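Local coordinates for protein N-acetyltransferase (Staphylococcus aureus subsp. aureus, PDB 4M85) that probably catalyses the transfer of an acetyl group from acetyl-CoA to an acceptor amine, as in other enzymes of the GNAT family, at residues K46-V49 / R54-Y57; W147-D152 / V165-D170; M22-D25 / L31-H34. One frame throughout, in Å; residues are numbered along the deposited sequence.

Contact 1: residues K46-V49 / R54-Y57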
# COMPACT_ATOMS: atom_id res chain seq x y z
N LYS A 46 6.11 4.59 -12.20
CA LYS A 46 7.33 3.88 -12.58
C LYS A 46 7.72 2.88 -11.51
O LYS A 46 8.24 1.81 -11.83
CB LYS A 46 8.48 4.88 -12.83
CG LYS A 46 8.36 5.63 -14.14
CD LYS A 46 9.32 6.82 -14.19
CE LYS A 46 9.44 7.37 -15.60
NZ LYS A 46 9.85 8.80 -15.57
N SER A 47 7.46 3.24 -10.24
CA SER A 47 7.75 2.38 -9.09
C SER A 47 7.03 1.02 -9.18
O SER A 47 7.46 0.06 -8.55
CB SER A 47 7.42 3.05 -7.76
OG SER A 47 6.04 3.03 -7.41
N CYS A 48 5.93 0.99 -9.94
CA CYS A 48 5.08 -0.20 -10.07
C CYS A 48 5.62 -1.21 -11.07
O CYS A 48 5.28 -2.37 -10.95
CB CYS A 48 3.64 0.18 -10.50
SG CYS A 48 2.67 1.12 -9.29
N VAL A 49 6.43 -0.77 -12.05
CA VAL A 49 6.89 -1.64 -13.15
C VAL A 49 8.40 -1.67 -13.38
O VAL A 49 8.92 -2.70 -13.75
CB VAL A 49 6.17 -1.34 -14.52
CG1 VAL A 49 4.71 -1.74 -14.47
CG2 VAL A 49 6.30 0.10 -14.95
N ARG A 54 8.41 -1.17 -3.12
CA ARG A 54 7.25 -1.55 -2.29
C ARG A 54 5.98 -1.77 -3.12
O ARG A 54 5.27 -2.81 -2.99
CB ARG A 54 6.97 -0.45 -1.28
CG ARG A 54 7.91 -0.38 -0.08
CD ARG A 54 7.66 0.91 0.66
NE ARG A 54 8.66 1.21 1.69
CZ ARG A 54 8.58 0.85 2.97
NH1 ARG A 54 7.54 0.16 3.45
NH2 ARG A 54 9.54 1.23 3.81
N THR A 55 5.69 -0.79 -3.97
CA THR A 55 4.49 -0.82 -4.81
C THR A 55 4.63 -1.58 -6.14
O THR A 55 3.83 -1.36 -7.05
CB THR A 55 3.98 0.62 -5.07
OG1 THR A 55 5.01 1.39 -5.65
CG2 THR A 55 3.60 1.29 -3.78
N PHE A 56 5.61 -2.47 -6.27
CA PHE A 56 5.67 -3.31 -7.48
C PHE A 56 4.33 -3.96 -7.73
O PHE A 56 3.66 -4.37 -6.79
CB PHE A 56 6.73 -4.41 -7.40
CG PHE A 56 7.29 -4.82 -8.74
CD1 PHE A 56 7.58 -6.16 -9.03
CD2 PHE A 56 7.62 -3.85 -9.71
CE1 PHE A 56 8.15 -6.52 -10.27
CE2 PHE A 56 8.15 -4.20 -10.93
CZ PHE A 56 8.43 -5.54 -11.23
N TYR A 57 3.95 -4.08 -9.00
CA TYR A 57 2.66 -4.70 -9.37
C TYR A 57 2.59 -6.15 -8.92
O TYR A 57 1.49 -6.69 -8.73
CB TYR A 57 2.35 -4.57 -10.88
CG TYR A 57 3.16 -5.47 -11.78
CD1 TYR A 57 4.38 -5.05 -12.29
CD2 TYR A 57 2.71 -6.74 -12.13
CE1 TYR A 57 5.13 -5.85 -13.11
CE2 TYR A 57 3.46 -7.57 -12.94
CZ TYR A 57 4.67 -7.12 -13.42
OH TYR A 57 5.45 -7.92 -14.22
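Cys48 and Phe56 come within 4.1 Å of each other at their CA atoms, near the end of helix 37-49, where it meets the loop leading to strand 60-65. This is the link from the N-terminal helical part of the GNAT fold into the sheet. Four residues separate the two segments, so the chain turns sharply back on the helix it has just left. One backbone hydrogen bond joins them: Tyr57 N gives its hydrogen to Cys48 O at 2.9 Å. A CA-H...O contact from Cys48 CA to Thr55 O adds to it at 3.5 Å, with an angle of 150° at the hydrogen.

The side chains gather round the same carbonyls. Phe56 starts away from the helix, but CG is anti to the backbone N (chi1 -152°), which swings the ring back to the carbonyls of Cys48 and Val49. Its CD2 lies 3.0 Å from Cys48 O. Its CE2 is 3.3 Å from Val49 O, which approaches at the ring edge. The Tyr57 ring presents an edge to Cys48 O. Tyr57 CD1 then meets Val49 CG1 at 4.0 Å, with the two side chains crossing at about a right angle.

On the buried side, Ser47 OG and Thr55 OG1 are 2.6 Å apart. The hydrogen bond of Ser47 OG is to Ile44 O, in its own helix. Helix 13-26 lies against this region, with Ile16 touching Cys48 and Val20 touching Thr55.

The chemistry is therefore mixed. Cys48 O takes one N-H, lies at the edge of the Tyr57 ring and is close to Phe56 CD2. Val49 O faces the edge of Phe56. Aromatic C-H groups carry a slight positive charge and probably suit both carbonyl oxygens.

Contact 2: residues W147-D152 / V165-D170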
# COMPACT_ATOMS: atom_id res chain seq x y z
N TRP A 147 0.67 -12.47 8.79
CA TRP A 147 0.40 -11.20 8.14
C TRP A 147 0.37 -10.09 9.17
O TRP A 147 -0.04 -10.28 10.32
CB TRP A 147 -0.92 -11.27 7.38
CG TRP A 147 -0.98 -12.34 6.34
CD1 TRP A 147 -1.35 -13.62 6.54
CD2 TRP A 147 -0.71 -12.22 4.94
NE1 TRP A 147 -1.30 -14.32 5.38
CE2 TRP A 147 -0.92 -13.48 4.37
CE3 TRP A 147 -0.32 -11.16 4.12
CZ2 TRP A 147 -0.75 -13.73 3.02
CZ3 TRP A 147 -0.13 -11.40 2.78
CH2 TRP A 147 -0.34 -12.69 2.24
N SER A 148 0.86 -8.93 8.77
CA SER A 148 0.78 -7.75 9.63
C SER A 148 0.29 -6.51 8.89
O SER A 148 0.33 -6.43 7.67
CB SER A 148 2.14 -7.47 10.28
OG SER A 148 3.07 -6.97 9.35
N LEU A 149 -0.19 -5.54 9.67
CA LEU A 149 -0.56 -4.24 9.14
C LEU A 149 -0.53 -3.19 10.23
O LEU A 149 -0.47 -3.51 11.42
CB LEU A 149 -1.90 -4.26 8.42
CG LEU A 149 -3.20 -4.57 9.15
CD1 LEU A 149 -3.63 -3.41 10.04
CD2 LEU A 149 -4.29 -4.90 8.13
N ASN A 150 -0.56 -1.94 9.79
CA ASN A 150 -0.53 -0.79 10.67
C ASN A 150 -1.76 0.09 10.50
O ASN A 150 -1.98 0.67 9.45
CB ASN A 150 0.74 -0.00 10.39
CG ASN A 150 1.98 -0.69 10.92
OD1 ASN A 150 1.98 -1.22 12.03
ND2 ASN A 150 3.05 -0.67 10.13
N CYS A 151 -2.57 0.20 11.54
CA CYS A 151 -3.88 0.87 11.47
C CYS A 151 -3.82 2.19 12.23
O CYS A 151 -3.59 2.20 13.43
CB CYS A 151 -4.95 -0.02 12.10
SG CYS A 151 -6.65 0.62 12.04
N ASP A 152 -4.06 3.28 11.53
CA ASP A 152 -4.22 4.59 12.17
C ASP A 152 -5.09 4.48 13.44
O ASP A 152 -6.22 4.03 13.39
CB ASP A 152 -4.85 5.58 11.18
CG ASP A 152 -5.20 6.96 11.82
OD1 ASP A 152 -4.63 7.34 12.88
OD2 ASP A 152 -6.06 7.66 11.26
N VAL A 165 -11.80 -9.84 11.05
CA VAL A 165 -11.18 -10.92 10.27
C VAL A 165 -10.06 -11.61 11.03
O VAL A 165 -9.40 -12.49 10.49
CB VAL A 165 -10.66 -10.48 8.88
CG1 VAL A 165 -11.75 -9.75 8.11
CG2 VAL A 165 -9.42 -9.62 8.99
N GLY A 166 -9.81 -11.21 12.27
CA GLY A 166 -8.94 -12.00 13.16
C GLY A 166 -7.59 -11.42 13.55
O GLY A 166 -6.78 -12.12 14.18
N PHE A 167 -7.33 -10.17 13.21
CA PHE A 167 -6.07 -9.52 13.63
C PHE A 167 -6.07 -9.29 15.14
O PHE A 167 -7.12 -9.07 15.73
CB PHE A 167 -5.86 -8.17 12.92
CG PHE A 167 -5.42 -8.29 11.46
CD1 PHE A 167 -6.36 -8.29 10.45
CD2 PHE A 167 -4.09 -8.37 11.13
CE1 PHE A 167 -5.97 -8.37 9.13
CE2 PHE A 167 -3.68 -8.46 9.79
CZ PHE A 167 -4.64 -8.45 8.78
N ILE A 168 -4.89 -9.30 15.76
CA ILE A 168 -4.75 -8.99 17.16
C ILE A 168 -3.67 -7.93 17.37
O ILE A 168 -2.78 -7.73 16.52
CB ILE A 168 -4.45 -10.25 18.02
CG1 ILE A 168 -3.04 -10.77 17.78
CG2 ILE A 168 -5.48 -11.36 17.77
CD1 ILE A 168 -2.41 -11.32 19.04
N SER A 169 -3.76 -7.24 18.49
CA SER A 169 -2.87 -6.13 18.77
C SER A 169 -1.47 -6.65 19.04
O SER A 169 -1.28 -7.69 19.69
CB SER A 169 -3.39 -5.32 19.96
OG SER A 169 -4.73 -4.93 19.73
N ASP A 170 -0.49 -5.94 18.50
CA ASP A 170 0.91 -6.25 18.74
C ASP A 170 1.69 -4.96 18.82
O ASP A 170 2.68 -4.78 18.12
CB ASP A 170 1.46 -7.17 17.64
CG ASP A 170 2.91 -7.53 17.86
OD1 ASP A 170 3.31 -7.62 19.04
OD2 ASP A 170 3.67 -7.69 16.87
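Leu149 on strand 147-152 meets Phe167 in the turn that leads into strand 168-175, and the two backbones are not hydrogen-bonded partners, because strand 178-184 runs between their strands in the sheet. Side chains make the contact. Leu149 CD2 sits over one face of the Phe167 ring, 4.1 Å from the centroid and 28° off the ring normal. This is a CH-pi contact. The nearest ring atom is Phe167 CZ, 3.6 Å from Leu149 CD2. Leu149 CG is 4.0 Å from Phe167 CE2. The two side chains cross at about a right angle.

Leu149 CG lies between the backbone N and the carbonyl carbon (chi1 64°), which brings it toward the ring, and chi2 then sets CD2 over the face. Phe167 points toward the strand from its CA outward. Trp147 adds a looser contact through its backbone, with Trp147 O 4.1 Å from Phe167 CE2. The Trp147 indole leads away from Phe167, and its NE1 is hydrogen-bonded to Asn142 O.

Gly166, just before Phe167, has a positive phi of 112° and forms a Schellman motif at the end of helix 156-164. The chain leaves the helix there and turns Phe167 inward.

All three touching residues are buried. They lie in the C-terminal half of the GNAT fold, where strand 147-152, helix 156-164 and strand 168-175 follow in the chain. Tyr162 of helix 156-164 packs on Leu149. Helix 130-140 reaches the same apolar patch through Leu135 on Phe167 and Leu138 on Trp147. Beside it in the sheet, antiparallel strand 178-184 pairs with strand 147-152, and its Leu183 touches Leu149.

Contact 3: residues M22-D25 / L31-H34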
# COMPACT_ATOMS: atom_id res chain seq x y z
N MET A 22 -2.93 9.29 -2.96
CA MET A 22 -3.91 9.75 -1.96
C MET A 22 -3.48 9.36 -0.56
O MET A 22 -3.58 10.15 0.38
CB MET A 22 -5.30 9.19 -2.26
CG MET A 22 -6.13 10.06 -3.20
SD MET A 22 -7.43 9.10 -3.98
CE MET A 22 -8.02 8.05 -2.63
N VAL A 23 -2.99 8.14 -0.41
CA VAL A 23 -2.54 7.69 0.89
C VAL A 23 -1.35 8.54 1.36
O VAL A 23 -1.31 8.97 2.51
CB VAL A 23 -2.17 6.19 0.89
CG1 VAL A 23 -1.52 5.79 2.21
CG2 VAL A 23 -3.42 5.35 0.66
N TRP A 24 -0.39 8.76 0.47
CA TRP A 24 0.82 9.52 0.85
C TRP A 24 0.48 10.98 1.17
O TRP A 24 1.16 11.60 1.98
CB TRP A 24 1.88 9.48 -0.26
CG TRP A 24 2.55 8.14 -0.46
CD1 TRP A 24 2.24 6.94 0.15
CD2 TRP A 24 3.64 7.86 -1.36
NE1 TRP A 24 3.09 5.95 -0.31
CE2 TRP A 24 3.95 6.48 -1.23
CE3 TRP A 24 4.40 8.65 -2.25
CZ2 TRP A 24 4.97 5.88 -1.96
CZ3 TRP A 24 5.42 8.05 -2.95
CH2 TRP A 24 5.69 6.67 -2.81
N ASP A 25 -0.57 11.50 0.53
CA ASP A 25 -1.04 12.88 0.77
C ASP A 25 -1.69 12.99 2.15
O ASP A 25 -1.43 13.96 2.88
CB ASP A 25 -2.00 13.34 -0.34
CG ASP A 25 -2.50 14.78 -0.14
OD1 ASP A 25 -1.73 15.74 -0.36
OD2 ASP A 25 -3.68 14.95 0.24
N LEU A 31 7.76 15.10 0.52
CA LEU A 31 7.90 15.10 -0.94
C LEU A 31 6.56 15.32 -1.66
O LEU A 31 6.53 15.91 -2.73
CB LEU A 31 8.54 13.80 -1.43
CG LEU A 31 7.63 12.57 -1.47
CD1 LEU A 31 7.44 12.06 -2.89
CD2 LEU A 31 8.21 11.48 -0.60
N VAL A 32 5.47 14.83 -1.09
CA VAL A 32 4.14 15.04 -1.64
C VAL A 32 3.74 16.49 -1.36
O VAL A 32 3.25 17.17 -2.23
CB VAL A 32 3.12 14.05 -1.05
CG1 VAL A 32 1.71 14.34 -1.53
CG2 VAL A 32 3.51 12.63 -1.44
N LYS A 33 3.98 16.97 -0.14
CA LYS A 33 3.66 18.35 0.20
C LYS A 33 4.36 19.39 -0.66
O LYS A 33 3.75 20.39 -0.99
CB LYS A 33 3.94 18.63 1.69
CG LYS A 33 2.71 18.65 2.57
CD LYS A 33 1.74 17.50 2.29
CE LYS A 33 0.50 17.59 3.18
NZ LYS A 33 -0.61 16.77 2.62
N HIS A 34 5.61 19.13 -1.05
CA HIS A 34 6.42 20.14 -1.72
C HIS A 34 6.74 19.88 -3.18
O HIS A 34 7.37 20.72 -3.81
CB HIS A 34 7.72 20.36 -0.94
CG HIS A 34 7.49 20.96 0.41
ND1 HIS A 34 7.51 20.22 1.56
CD2 HIS A 34 7.18 22.23 0.77
CE1 HIS A 34 7.24 21.00 2.59
NE2 HIS A 34 7.04 22.23 2.14
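Val32 packs against Trp24 and Asp25 between two consecutive helices, 13-26 and 30-34, in the N-terminal part of the GNAT fold. The CA atoms of Asp25 and Val32 are 6.1 Å apart, the nearest pair across the two segments.

The apolar part centres on Val32, whose side chain points toward the longer helix. Its two methyls divide the work. Val32 CG2 rests on Trp24 CB at 3.7 Å and lies near the plane of the indole, at its edge. Val32 CG1, anti to the backbone N (chi1 175°), lies against Asp25, 3.9 Å from Asp25 CA and close to the side chain of that residue too. Trp24 and Val32 cross at about a right angle. Leu31 CD1 makes a lighter contact with Trp24 CZ3 at 4.5 Å. Pro103, from a loop, touches both Trp24 and Leu31 and extends this buried patch.

The polar part is more exposed, between Asp25 and Lys33. The Lys33 chain bends at its second torsion (chi2 44°) and brings the ammonium group round to the end of helix 13-26. There it finds two acceptors on a single residue. The carboxylate forms a salt bridge, Asp25 OD1 to Lys33 NZ at 3.3 Å, and as a hydrogen bond it is weak. A positive charge beside late carbonyls of a helix would probably be favoured by the helix dipole as well as by the carboxylate.

The shorter bond goes to the backbone: Lys33 NZ donates to Asp25 O at 2.9 Å, tilted 18° from the carbonyl plane.

Contact 2 is wholly buried among its touching residues, and it is apolar, with a leucine methyl on a phenylalanine face. Contact 3 grades from a buried valine-tryptophan patch to a more exposed lysine-aspartate pair. Contact 1 is partly buried and leans on backbone carbonyls. Contacts 1 and 3 are neighbours in the helical part of the fold, their centres about 17 Å apart, and helix 13-26 serves both: it forms half of contact 3 and packs on contact 1. Contact 2 joins an inner strand of the sheet to the turn before its edge strand 168-175. Its centre is about 24 Å from either of the others, across the chain's centre from contact 1.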